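Local structure of 378aa long hypothetical citrate synthase (Sulfolobus tokodaii, 1VGM) at residues K67-E72 / A121-A126; N134-K139 / A159-K164; D183-A188 / G258-K263; D240-E245 / E294-L299. The protein belongs to the citrate synthase family and adopts a largely helical fold that assembles as a dimer of two like subunits. All coordinates share one frame; numbering follows the deposited sequence.

Interaction 1 (K67-E72 / A121-A126)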
loop_
_atom_site.group_PDB
_atom_site.type_symbol
_atom_site.label_atom_id
_atom_site.label_comp_id
_atom_site.label_asym_id
_atom_site.label_seq_id
_atom_site.Cartn_x
_atom_site.Cartn_y
_atom_site.Cartn_z
ATOM N N LYS A 67 25.855 8.264 10.218
ATOM C CA LYS A 67 26.485 8.625 8.949
ATOM C C LYS A 67 27.179 7.420 8.302
ATOM O O LYS A 67 27.158 7.258 7.077
ATOM C CB LYS A 67 27.491 9.766 9.171
ATOM C CG LYS A 67 26.862 11.042 9.729
ATOM C CD LYS A 67 27.885 12.151 9.960
ATOM C CE LYS A 67 27.184 13.488 10.202
ATOM N NZ LYS A 67 28.117 14.612 10.530
ATOM N N GLY A 68 27.780 6.574 9.133
ATOM C CA GLY A 68 28.402 5.358 8.641
ATOM C C GLY A 68 27.437 4.378 7.986
ATOM O O GLY A 68 27.745 3.789 6.950
ATOM N N ILE A 69 26.267 4.191 8.582
ATOM C CA ILE A 69 25.266 3.333 7.968
ATOM C C ILE A 69 24.771 3.940 6.658
ATOM O O ILE A 69 24.689 3.258 5.638
ATOM C CB ILE A 69 24.066 3.117 8.909
ATOM C CG1 ILE A 69 24.521 2.330 10.147
ATOM C CG2 ILE A 69 22.953 2.374 8.172
ATOM C CD1 ILE A 69 23.536 2.389 11.322
ATOM N N ILE A 70 24.447 5.224 6.693
ATOM C CA ILE A 70 23.996 5.920 5.498
ATOM C C ILE A 70 24.984 5.706 4.369
ATOM O O ILE A 70 24.610 5.266 3.277
ATOM C CB ILE A 70 23.835 7.443 5.756
ATOM C CG1 ILE A 70 22.604 7.690 6.636
ATOM C CG2 ILE A 70 23.690 8.188 4.438
ATOM C CD1 ILE A 70 22.534 9.076 7.237
ATOM N N ASN A 71 26.247 6.021 4.637
ATOM C CA ASN A 71 27.243 6.148 3.577
ATOM C C ASN A 71 27.592 4.799 2.961
ATOM O O ASN A 71 28.128 4.739 1.854
ATOM C CB ASN A 71 28.514 6.808 4.120
ATOM C CG ASN A 71 28.393 8.314 4.204
ATOM O OD1 ASN A 71 27.810 8.950 3.320
ATOM N ND2 ASN A 71 28.943 8.897 5.268
ATOM N N GLU A 72 27.289 3.720 3.678
ATOM C CA GLU A 72 27.546 2.385 3.156
ATOM C C GLU A 72 26.300 1.739 2.548
ATOM O O GLU A 72 26.333 0.570 2.176
ATOM C CB GLU A 72 28.116 1.477 4.259
ATOM C CG GLU A 72 27.093 1.006 5.283
ATOM C CD GLU A 72 27.734 0.315 6.484
ATOM O OE1 GLU A 72 27.017 0.010 7.460
ATOM O OE2 GLU A 72 28.957 0.075 6.452
ATOM N N ALA A 121 16.039 0.826 9.052
ATOM C CA ALA A 121 15.425 2.117 8.727
ATOM C C ALA A 121 16.404 3.120 8.107
ATOM O O ALA A 121 16.074 3.798 7.136
ATOM C CB ALA A 121 14.789 2.721 9.983
ATOM N N VAL A 122 17.603 3.216 8.674
ATOM C CA VAL A 122 18.614 4.128 8.150
ATOM C C VAL A 122 19.038 3.719 6.743
ATOM O O VAL A 122 19.143 4.562 5.852
ATOM C CB VAL A 122 19.871 4.178 9.059
ATOM C CG1 VAL A 122 20.841 5.237 8.545
ATOM C CG2 VAL A 122 19.465 4.502 10.491
ATOM N N GLN A 123 19.272 2.423 6.544
ATOM C CA GLN A 123 19.592 1.897 5.217
ATOM C C GLN A 123 18.513 2.269 4.213
ATOM O O GLN A 123 18.815 2.677 3.089
ATOM C CB GLN A 123 19.740 0.372 5.258
ATOM C CG GLN A 123 20.894 -0.113 6.120
ATOM C CD GLN A 123 20.988 -1.631 6.182
ATOM O OE1 GLN A 123 20.016 -2.345 5.909
ATOM N NE2 GLN A 123 22.161 -2.133 6.556
ATOM N N ILE A 124 17.254 2.135 4.616
ATOM C CA ILE A 124 16.146 2.467 3.720
ATOM C C ILE A 124 16.156 3.955 3.359
ATOM O O ILE A 124 15.870 4.338 2.229
ATOM C CB ILE A 124 14.776 2.123 4.365
ATOM C CG1 ILE A 124 14.681 0.614 4.613
ATOM C CG2 ILE A 124 13.619 2.605 3.457
ATOM C CD1 ILE A 124 13.375 0.190 5.261
ATOM N N ILE A 125 16.492 4.790 4.333
ATOM C CA ILE A 125 16.603 6.222 4.098
ATOM C C ILE A 125 17.720 6.518 3.098
ATOM O O ILE A 125 17.569 7.356 2.214
ATOM C CB ILE A 125 16.827 6.972 5.440
ATOM C CG1 ILE A 125 15.500 7.010 6.209
ATOM C CG2 ILE A 125 17.328 8.393 5.197
ATOM C CD1 ILE A 125 15.641 7.297 7.688
ATOM N N ALA A 126 18.828 5.803 3.217
ATOM C CA ALA A 126 19.902 5.884 2.229
ATOM C C ALA A 126 19.388 5.607 0.815
ATOM O O ALA A 126 19.646 6.369 -0.114
ATOM C CB ALA A 126 21.006 4.895 2.592
HETATM O O HOH W 1 24.612 -0.976 7.621
#
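Ile-69 and Ile-70, on the last turn of helix 60-71, close on Val-122 of helix 117-139 and form the tight part of this contact. The CG1 methyl of Val-122 fits between them, 3.6 Å from CG2 of Ile-69 and 3.6 Å from CG1 of Ile-70, and each isoleucine meets the valine at about a right angle. With chi1 -175°, Val-122 holds this methyl anti to its backbone N, where it serves both neighbours at once. One turn on, Ala-126 lets the backbones draw together: its CB lies 3.7 Å from the carbonyl O of Ile-70, and the CA atoms of these two residues are 5.2 Å apart. The axes of the short helical segments come within 8.5 Å and cross at -49°. Behind this packing, Ile-70 also touches Glu-46 and Ile-49 of helix 45-54. The other side is looser and wetter. There the extended chain of Gln-123 reaches over Ile-69, CG to CG2 at 3.8 Å, and carries its amide toward Glu-72, the first residue past the helix end. A water bridges the two, donating to Glu-72 OE1 at 2.6 Å and accepting from Gln-123 NE2 at 2.9 Å. Direct cohesion between these helices is therefore apolar and shape-dependent, while their polar link, made through a solvent molecule, is confined to the margin.

Interaction 2 (N134-K139 / A159-K164)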
loop_
_atom_site.group_PDB
_atom_site.type_symbol
_atom_site.label_atom_id
_atom_site.label_comp_id
_atom_site.label_asym_id
_atom_site.label_seq_id
_atom_site.Cartn_x
_atom_site.Cartn_y
_atom_site.Cartn_z
ATOM N N ASN A 134 17.542 9.067 -8.975
ATOM C CA ASN A 134 17.594 8.410 -10.274
ATOM C C ASN A 134 16.258 8.458 -11.008
ATOM O O ASN A 134 16.203 8.341 -12.239
ATOM C CB ASN A 134 18.051 6.962 -10.111
ATOM C CG ASN A 134 19.556 6.837 -10.075
ATOM O OD1 ASN A 134 20.216 6.893 -11.111
ATOM N ND2 ASN A 134 20.110 6.678 -8.880
ATOM N N ILE A 135 15.182 8.643 -10.252
ATOM C CA ILE A 135 13.895 8.943 -10.860
ATOM C C ILE A 135 13.970 10.253 -11.630
ATOM O O ILE A 135 13.556 10.312 -12.786
ATOM C CB ILE A 135 12.766 9.050 -9.803
ATOM C CG1 ILE A 135 12.471 7.661 -9.231
ATOM C CG2 ILE A 135 11.508 9.650 -10.447
ATOM C CD1 ILE A 135 11.343 7.635 -8.230
ATOM N N TYR A 136 14.495 11.299 -10.996
ATOM C CA TYR A 136 14.768 12.541 -11.719
ATOM C C TYR A 136 15.583 12.265 -12.981
ATOM O O TYR A 136 15.253 12.745 -14.065
ATOM C CB TYR A 136 15.522 13.539 -10.832
ATOM C CG TYR A 136 16.130 14.695 -11.597
ATOM C CD1 TYR A 136 15.324 15.666 -12.196
ATOM C CD2 TYR A 136 17.515 14.803 -11.741
ATOM C CE1 TYR A 136 15.884 16.716 -12.927
ATOM C CE2 TYR A 136 18.087 15.846 -12.464
ATOM C CZ TYR A 136 17.266 16.796 -13.056
ATOM O OH TYR A 136 17.843 17.806 -13.781
ATOM N N ARG A 137 16.651 11.490 -12.838
ATOM C CA ARG A 137 17.560 11.281 -13.950
ATOM C C ARG A 137 16.880 10.532 -15.095
ATOM O O ARG A 137 17.012 10.920 -16.257
ATOM C CB ARG A 137 18.797 10.524 -13.476
ATOM C CG ARG A 137 19.806 11.428 -12.792
ATOM C CD ARG A 137 20.958 10.652 -12.196
ATOM N NE ARG A 137 22.046 11.551 -11.843
ATOM C CZ ARG A 137 22.876 12.116 -12.714
ATOM N NH1 ARG A 137 22.890 11.730 -13.981
ATOM N NH2 ARG A 137 23.696 13.072 -12.309
ATOM N N ALA A 138 16.147 9.472 -14.763
ATOM C CA ALA A 138 15.390 8.717 -15.758
ATOM C C ALA A 138 14.400 9.591 -16.529
ATOM O O ALA A 138 14.279 9.476 -17.747
ATOM C CB ALA A 138 14.651 7.567 -15.083
ATOM N N LYS A 139 13.686 10.463 -15.827
ATOM C CA LYS A 139 12.648 11.257 -16.479
ATOM C C LYS A 139 13.254 12.310 -17.392
ATOM O O LYS A 139 12.594 12.779 -18.320
ATOM C CB LYS A 139 11.748 11.936 -15.444
ATOM C CG LYS A 139 10.765 10.986 -14.770
ATOM C CD LYS A 139 9.814 11.725 -13.836
ATOM C CE LYS A 139 8.850 12.608 -14.618
ATOM N NZ LYS A 139 7.970 11.828 -15.545
ATOM N N ALA A 159 24.220 15.892 -4.978
ATOM C CA ALA A 159 25.317 15.653 -5.910
ATOM C C ALA A 159 24.977 14.555 -6.921
ATOM O O ALA A 159 25.297 14.664 -8.104
ATOM C CB ALA A 159 26.597 15.292 -5.134
ATOM N N ALA A 160 24.322 13.502 -6.450
ATOM C CA ALA A 160 23.892 12.421 -7.327
ATOM C C ALA A 160 22.844 12.932 -8.311
ATOM O O ALA A 160 22.891 12.638 -9.505
ATOM C CB ALA A 160 23.322 11.292 -6.500
ATOM N N THR A 161 21.891 13.697 -7.794
ATOM C CA THR A 161 20.787 14.186 -8.599
ATOM C C THR A 161 21.288 15.055 -9.754
ATOM O O THR A 161 20.937 14.817 -10.911
ATOM C CB THR A 161 19.795 14.991 -7.730
ATOM O OG1 THR A 161 19.201 14.112 -6.767
ATOM C CG2 THR A 161 18.698 15.614 -8.586
ATOM N N PHE A 162 22.107 16.056 -9.442
ATOM C CA PHE A 162 22.485 17.058 -10.433
ATOM C C PHE A 162 23.903 16.873 -10.981
ATOM O O PHE A 162 24.314 17.578 -11.906
ATOM C CB PHE A 162 22.318 18.460 -9.834
ATOM C CG PHE A 162 20.902 18.776 -9.432
ATOM C CD1 PHE A 162 20.559 18.939 -8.087
ATOM C CD2 PHE A 162 19.894 18.834 -10.396
ATOM C CE1 PHE A 162 19.233 19.155 -7.705
ATOM C CE2 PHE A 162 18.564 19.050 -10.029
ATOM C CZ PHE A 162 18.230 19.206 -8.680
ATOM N N GLY A 163 24.639 15.921 -10.414
ATOM C CA GLY A 163 25.920 15.549 -10.977
ATOM C C GLY A 163 26.977 16.619 -10.816
ATOM O O GLY A 163 27.881 16.743 -11.637
ATOM N N LYS A 164 26.872 17.376 -9.736
ATOM C CA LYS A 164 27.605 18.610 -9.543
ATOM C C LYS A 164 27.705 18.814 -8.038
ATOM O O LYS A 164 26.788 18.433 -7.295
ATOM C CB LYS A 164 26.815 19.768 -10.158
ATOM C CG LYS A 164 27.590 21.044 -10.405
ATOM C CD LYS A 164 26.732 22.132 -11.044
ATOM C CE LYS A 164 25.275 22.062 -10.592
ATOM N NZ LYS A 164 24.431 23.128 -11.209
#
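Arg-137 of helix 117-139 grips the carbonyl O of Ala-160, in the last turn of helix 153-162, with two nitrogens side-on. NE donates over 2.7 Å to Ala-160 O, and NH2 adds a more bent bond of 2.9 Å to the same Ala-160 O (N-H...O angle 137°). The oxygen lies close to the guanidinium plane, and the chain, extended from CG to NE, carries the group across to it. Two donors thus satisfy one carbonyl near the helix end, while Arg-137 NH1 bonds to Lys-143 O and so ties in the intervening loop. Beyond this grip, Tyr-136 lies against Thr-161: its CE2 edge faces Thr-161 O at 3.4 Å, and its CD2 meets the CG2 methyl of Thr-161 at 3.5 Å. That methyl also sits over the centre of one face of the Phe-162 ring. Phe-162 in turn directs its edge toward the Tyr-136 face, an offset edge-to-face pair with centroids 5.4 Å apart and planes at 61°. Outside the pair, Phe-162 meets Phe-326 edge-to-face and Tyr-136 touches Tyr-329, whereas helix 93-108 packs along helix 117-139 through Ile-135 and Ala-138.

Interaction 3 (D183-A188 / G258-K263)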
loop_
_atom_site.group_PDB
_atom_site.type_symbol
_atom_site.label_atom_id
_atom_site.label_comp_id
_atom_site.label_asym_id
_atom_site.label_seq_id
_atom_site.Cartn_x
_atom_site.Cartn_y
_atom_site.Cartn_z
ATOM N N ASP A 183 7.625 14.461 9.714
ATOM C CA ASP A 183 6.378 13.883 10.215
ATOM C C ASP A 183 5.321 14.932 10.567
ATOM O O ASP A 183 5.654 16.066 10.924
ATOM C CB ASP A 183 6.658 13.011 11.441
ATOM C CG ASP A 183 5.483 12.130 11.807
ATOM O OD1 ASP A 183 4.840 11.592 10.883
ATOM O OD2 ASP A 183 5.204 11.969 13.012
ATOM N N HIS A 184 4.050 14.542 10.463
ATOM C CA HIS A 184 2.929 15.420 10.793
ATOM C C HIS A 184 1.610 14.666 10.646
ATOM O O HIS A 184 1.256 14.228 9.551
ATOM C CB HIS A 184 2.914 16.654 9.873
ATOM C CG HIS A 184 2.466 17.913 10.552
ATOM N ND1 HIS A 184 1.146 18.305 10.600
ATOM C CD2 HIS A 184 3.164 18.872 11.212
ATOM C CE1 HIS A 184 1.049 19.447 11.259
ATOM N NE2 HIS A 184 2.261 19.811 11.642
ATOM N N GLU A 185 0.887 14.532 11.756
ATOM C CA GLU A 185 -0.413 13.875 11.772
ATOM C C GLU A 185 -0.309 12.453 11.230
ATOM O O GLU A 185 0.781 11.893 11.152
ATOM C CB GLU A 185 -1.416 14.688 10.955
ATOM C CG GLU A 185 -1.660 16.089 11.512
ATOM C CD GLU A 185 -2.190 17.053 10.461
ATOM O OE1 GLU A 185 -3.413 17.076 10.234
ATOM O OE2 GLU A 185 -1.377 17.785 9.857
ATOM N N VAL A 186 -1.441 11.864 10.865
ATOM C CA VAL A 186 -1.443 10.521 10.301
ATOM C C VAL A 186 -2.265 10.524 9.025
ATOM O O VAL A 186 -3.403 10.054 9.001
ATOM C CB VAL A 186 -2.044 9.493 11.281
ATOM C CG1 VAL A 186 -1.657 8.095 10.855
ATOM C CG2 VAL A 186 -1.558 9.765 12.693
ATOM N N PRO A 187 -1.698 11.078 7.945
ATOM C CA PRO A 187 -2.385 11.097 6.651
ATOM C C PRO A 187 -2.496 9.697 6.066
ATOM O O PRO A 187 -2.106 8.714 6.699
ATOM C CB PRO A 187 -1.506 12.018 5.799
ATOM C CG PRO A 187 -0.136 11.826 6.374
ATOM C CD PRO A 187 -0.363 11.701 7.861
ATOM N N ALA A 188 -3.018 9.611 4.849
ATOM C CA ALA A 188 -3.356 8.321 4.258
ATOM C C ALA A 188 -2.109 7.475 4.002
ATOM O O ALA A 188 -2.141 6.246 4.154
ATOM C CB ALA A 188 -4.123 8.534 2.965
ATOM N N GLY A 258 -4.524 27.308 4.747
ATOM C CA GLY A 258 -5.474 26.489 5.483
ATOM C C GLY A 258 -4.880 25.204 6.035
ATOM O O GLY A 258 -3.902 24.677 5.499
ATOM N N HIS A 259 -5.489 24.697 7.105
ATOM C CA HIS A 259 -4.998 23.517 7.806
ATOM C C HIS A 259 -6.025 23.023 8.836
ATOM O O HIS A 259 -6.733 23.820 9.450
ATOM C CB HIS A 259 -3.680 23.846 8.511
ATOM C CG HIS A 259 -2.812 22.651 8.749
ATOM N ND1 HIS A 259 -2.887 21.891 9.896
ATOM C CD2 HIS A 259 -1.870 22.068 7.970
ATOM C CE1 HIS A 259 -2.029 20.888 9.813
ATOM N NE2 HIS A 259 -1.400 20.973 8.654
ATOM N N ARG A 260 -6.083 21.708 9.032
ATOM C CA ARG A 260 -7.017 21.110 9.981
ATOM C C ARG A 260 -6.677 21.405 11.439
ATOM O O ARG A 260 -7.563 21.423 12.288
ATOM C CB ARG A 260 -7.070 19.593 9.784
ATOM C CG ARG A 260 -7.770 19.147 8.517
ATOM C CD ARG A 260 -7.484 17.672 8.232
ATOM N NE ARG A 260 -7.790 16.803 9.372
ATOM C CZ ARG A 260 -9.005 16.349 9.669
ATOM N NH1 ARG A 260 -9.172 15.496 10.671
ATOM N NH2 ARG A 260 -10.056 16.749 8.966
ATOM N N VAL A 261 -5.400 21.624 11.741
ATOM C CA VAL A 261 -4.994 21.800 13.132
ATOM C C VAL A 261 -4.404 23.176 13.416
ATOM O O VAL A 261 -4.693 23.768 14.450
ATOM C CB VAL A 261 -3.983 20.704 13.581
ATOM C CG1 VAL A 261 -4.475 19.337 13.145
ATOM C CG2 VAL A 261 -2.598 20.987 13.013
ATOM N N TYR A 262 -3.586 23.692 12.502
ATOM C CA TYR A 262 -3.076 25.053 12.635
ATOM C C TYR A 262 -4.154 26.114 12.405
ATOM O O TYR A 262 -4.824 26.126 11.370
ATOM C CB TYR A 262 -1.911 25.288 11.668
ATOM C CG TYR A 262 -0.664 24.508 12.031
ATOM C CD1 TYR A 262 -0.085 23.626 11.124
ATOM C CD2 TYR A 262 -0.101 24.607 13.303
ATOM C CE1 TYR A 262 1.012 22.864 11.474
ATOM C CE2 TYR A 262 1.001 23.840 13.662
ATOM C CZ TYR A 262 1.551 22.968 12.743
ATOM O OH TYR A 262 2.632 22.184 13.094
ATOM N N LYS A 263 -4.308 26.999 13.387
ATOM C CA LYS A 263 -5.250 28.109 13.304
ATOM C C LYS A 263 -4.464 29.415 13.273
ATOM O O LYS A 263 -5.016 30.506 13.425
ATOM C CB LYS A 263 -6.192 28.086 14.511
ATOM C CG LYS A 263 -7.376 27.134 14.354
ATOM C CD LYS A 263 -7.171 25.825 15.108
ATOM C CE LYS A 263 -8.504 25.109 15.347
ATOM N NZ LYS A 263 -9.257 24.821 14.084
HETATM O O HOH W 2 0.348 19.035 7.427
#
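This is a polar and aromatic contact between two loops, one leading from helix 168-180 into helix 188-197, the other joining helix 239-249 to helix 267-280; His-184, Glu-185, His-259 and Tyr-262 carry it. His-184 NE2 and Tyr-262 OH share a nearly straight hydrogen bond of 2.8 Å, the hydroxyl lying at the edge of the imidazole, near its plane. These two rings meet rim to rim, with planes at 45°. The opposite nitrogen of His-184, ND1, donates over 2.7 Å to OE2 of Glu-185, which lies in the ring plane and accepts through its anti lone pair. Bonds at both nitrogens fix the rotation of the imidazole. Glu-185 keeps CG beside its backbone N (chi1 -62°) and runs out alongside His-259, bringing OE2 to 3.2 Å from CE1 at that ring's edge. A water completes the link, donating to Glu-185 OE2 and hydrogen-bonding to His-259 NE2 at 2.9 Å. His-259 is held from its own loop: ND1 accepts from the backbone N of Val-261 and of Tyr-262, while CD1 of Tyr-262 stands 3.5 Å over the centre of its face. His-184, His-259 and Tyr-262 thereby form an aromatic cluster. The other carboxylate oxygen of Glu-185, OE1, lies 3.8 Å from CG1 of Val-261. Ile-22 of strand 20-23 touches His-184, Glu-185, Val-261 and Tyr-262; Arg-268 of helix 267-280 packs on the three rings of the cluster, and Arg-339 of helix 331-353 lies against His-184.

Interaction 4 (D240-E245 / E294-L299)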
loop_
_atom_site.group_PDB
_atom_site.type_symbol
_atom_site.label_atom_id
_atom_site.label_comp_id
_atom_site.label_asym_id
_atom_site.label_seq_id
_atom_site.Cartn_x
_atom_site.Cartn_y
_atom_site.Cartn_z
ATOM N N ASP A 240 -2.521 40.859 -7.901
ATOM C CA ASP A 240 -3.797 41.365 -7.401
ATOM C C ASP A 240 -4.947 41.002 -8.332
ATOM O O ASP A 240 -6.003 40.563 -7.883
ATOM C CB ASP A 240 -3.743 42.886 -7.227
ATOM C CG ASP A 240 -2.853 43.308 -6.073
ATOM O OD1 ASP A 240 -3.159 44.336 -5.437
ATOM O OD2 ASP A 240 -1.849 42.614 -5.800
ATOM N N LYS A 241 -4.742 41.192 -9.627
ATOM C CA LYS A 241 -5.736 40.802 -10.619
ATOM C C LYS A 241 -6.113 39.322 -10.477
ATOM O O LYS A 241 -7.297 38.975 -10.469
ATOM C CB LYS A 241 -5.188 41.080 -12.019
ATOM C CG LYS A 241 -6.061 40.588 -13.161
ATOM C CD LYS A 241 -5.390 40.845 -14.505
ATOM C CE LYS A 241 -6.373 40.721 -15.661
ATOM N NZ LYS A 241 -5.856 41.391 -16.896
ATOM N N TRP A 242 -5.102 38.460 -10.369
ATOM C CA TRP A 242 -5.301 37.010 -10.303
ATOM C C TRP A 242 -6.095 36.619 -9.057
ATOM O O TRP A 242 -7.040 35.835 -9.123
ATOM C CB TRP A 242 -3.941 36.300 -10.287
ATOM C CG TRP A 242 -4.022 34.806 -10.263
ATOM C CD1 TRP A 242 -4.007 33.968 -11.341
ATOM C CD2 TRP A 242 -4.097 33.967 -9.100
ATOM N NE1 TRP A 242 -4.064 32.657 -10.920
ATOM C CE2 TRP A 242 -4.122 32.629 -9.551
ATOM C CE3 TRP A 242 -4.126 34.215 -7.722
ATOM C CZ2 TRP A 242 -4.174 31.539 -8.672
ATOM C CZ3 TRP A 242 -4.178 33.127 -6.845
ATOM C CH2 TRP A 242 -4.202 31.808 -7.329
ATOM N N PHE A 243 -5.697 37.174 -7.920
ATOM C CA PHE A 243 -6.348 36.877 -6.649
ATOM C C PHE A 243 -7.833 37.221 -6.684
ATOM O O PHE A 243 -8.669 36.429 -6.244
ATOM C CB PHE A 243 -5.660 37.660 -5.525
ATOM C CG PHE A 243 -6.083 37.245 -4.152
ATOM C CD1 PHE A 243 -7.195 37.822 -3.548
ATOM C CD2 PHE A 243 -5.361 36.287 -3.448
ATOM C CE1 PHE A 243 -7.586 37.439 -2.264
ATOM C CE2 PHE A 243 -5.746 35.896 -2.162
ATOM C CZ PHE A 243 -6.852 36.475 -1.569
ATOM N N GLU A 244 -8.163 38.405 -7.190
ATOM C CA GLU A 244 -9.557 38.844 -7.220
ATOM C C GLU A 244 -10.359 37.939 -8.160
ATOM O O GLU A 244 -11.486 37.552 -7.857
ATOM C CB GLU A 244 -9.654 40.305 -7.683
ATOM C CG GLU A 244 -11.090 40.811 -7.884
ATOM C CD GLU A 244 -11.860 40.973 -6.577
ATOM O OE1 GLU A 244 -13.114 41.034 -6.616
ATOM O OE2 GLU A 244 -11.216 41.046 -5.513
ATOM N N GLU A 245 -9.760 37.594 -9.294
ATOM C CA GLU A 245 -10.449 36.812 -10.313
ATOM C C GLU A 245 -10.664 35.365 -9.871
ATOM O O GLU A 245 -11.787 34.861 -9.884
ATOM C CB GLU A 245 -9.654 36.844 -11.619
ATOM C CG GLU A 245 -10.285 36.058 -12.756
ATOM C CD GLU A 245 -9.401 36.009 -13.987
ATOM O OE1 GLU A 245 -9.410 34.975 -14.688
ATOM O OE2 GLU A 245 -8.696 36.998 -14.263
ATOM N N GLU A 294 4.818 36.306 -1.912
ATOM C CA GLU A 294 4.672 37.301 -0.840
ATOM C C GLU A 294 3.380 38.094 -0.949
ATOM O O GLU A 294 2.686 38.310 0.043
ATOM C CB GLU A 294 5.815 38.311 -0.878
ATOM C CG GLU A 294 7.147 37.828 -0.374
ATOM C CD GLU A 294 8.121 38.977 -0.219
ATOM O OE1 GLU A 294 8.308 39.446 0.920
ATOM O OE2 GLU A 294 8.690 39.419 -1.239
ATOM N N ARG A 295 3.085 38.563 -2.156
ATOM C CA ARG A 295 1.926 39.418 -2.356
ATOM C C ARG A 295 0.673 38.591 -2.163
ATOM O O ARG A 295 -0.294 39.044 -1.562
ATOM C CB ARG A 295 1.933 40.026 -3.764
ATOM C CG ARG A 295 0.726 40.921 -4.071
ATOM C CD ARG A 295 0.606 42.065 -3.063
ATOM N NE ARG A 295 -0.501 42.970 -3.370
ATOM C CZ ARG A 295 -0.894 43.973 -2.588
ATOM N NH1 ARG A 295 -0.260 44.222 -1.446
ATOM N NH2 ARG A 295 -1.927 44.729 -2.942
ATOM N N ILE A 296 0.692 37.371 -2.680
ATOM C CA ILE A 296 -0.451 36.481 -2.531
ATOM C C ILE A 296 -0.665 36.149 -1.056
ATOM O O ILE A 296 -1.802 36.050 -0.589
ATOM C CB ILE A 296 -0.246 35.165 -3.319
ATOM C CG1 ILE A 296 -0.202 35.453 -4.825
ATOM C CG2 ILE A 296 -1.364 34.183 -2.982
ATOM C CD1 ILE A 296 -1.462 36.110 -5.357
ATOM N N GLU A 297 0.431 35.981 -0.324
ATOM C CA GLU A 297 0.341 35.699 1.102
ATOM C C GLU A 297 -0.361 36.849 1.826
ATOM O O GLU A 297 -1.234 36.617 2.657
ATOM C CB GLU A 297 1.730 35.483 1.709
ATOM C CG GLU A 297 1.692 35.204 3.208
ATOM C CD GLU A 297 3.036 35.382 3.873
ATOM O OE1 GLU A 297 4.061 35.292 3.169
ATOM O OE2 GLU A 297 3.070 35.609 5.098
ATOM N N LYS A 298 0.023 38.082 1.503
ATOM C CA LYS A 298 -0.616 39.259 2.093
ATOM C C LYS A 298 -2.121 39.335 1.797
ATOM O O LYS A 298 -2.933 39.478 2.711
ATOM C CB LYS A 298 0.068 40.538 1.601
ATOM C CG LYS A 298 -0.376 41.800 2.329
ATOM C CD LYS A 298 -0.168 41.677 3.838
ATOM C CE LYS A 298 1.299 41.434 4.207
ATOM N NZ LYS A 298 2.003 42.688 4.628
ATOM N N LEU A 299 -2.492 39.236 0.525
ATOM C CA LEU A 299 -3.904 39.236 0.159
ATOM C C LEU A 299 -4.615 38.079 0.847
ATOM O O LEU A 299 -5.721 38.240 1.374
ATOM C CB LEU A 299 -4.056 39.121 -1.359
ATOM C CG LEU A 299 -3.347 40.243 -2.125
ATOM C CD1 LEU A 299 -3.341 39.929 -3.620
ATOM C CD2 LEU A 299 -4.044 41.578 -1.843
#
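Phe-243, Asp-240 and Leu-299 have the most surface buried where helix 239-249 meets helix 284-304. Phe-243 turns one ring face to Leu-299, whose CB stands 3.6 Å from the ring centroid and only 7° off the normal, a clear CH-pi contact. The side chains of Phe-243 and Leu-299 slide past each other in opposite directions. The CD1 methyl of Leu-299 reaches back to CB of Phe-243 at 3.8 Å, and also touches Asp-240 OD2 at 3.8 Å, joining the apolar patch to the charged one. There Asp-240 and Arg-295 make a two-pronged salt bridge: NE of Arg-295 donates to OD2 of Asp-240 at 2.8 Å, and NH2 of Arg-295 to OD1 of Asp-240 at 2.8 Å. Both bonds are nearly straight and use syn lone pairs, and the carboxylate and guanidinium planes lie only 10° apart. A bend at chi2 of Arg-295 brings its guanidinium alongside the acid, with CD2 of Leu-299 over part of one face. Beside the CD2 rim of Phe-243, CD1 of Ile-296 meets CE3 of Trp-242 at 4.0 Å. The segment axes cross at -41°. Helix 222-233 covers the Trp-242 and Ile-296 part of the contact, its Ile-233 touching both and its Glu-232 bonding to Trp-242 NE1, while Phe-315 of helix 314-323 packs on Ile-296.

Overall arrangement
Interactions 1 and 2 are strung along one element, helix 117-139: its earlier turns meet helix 60-71 and its last turns meet helix 153-162, with contact centres 19 Å apart. Interactions 3 and 4 follow later in the chain and interleave, in the order 183-188, 240-245, 258-263, 294-299; their centres are 25 Å apart and their nearest atoms about 10 Å. Interaction 4 is the most peripheral, 43 Å from interaction 1 between centres and across the chain's centre from it. Interaction 3 is the most central and the one whose segments are touched by the second subunit. Of these four, the three helix-borne contacts lie farther out and the loop-built polar cluster nearer the middle.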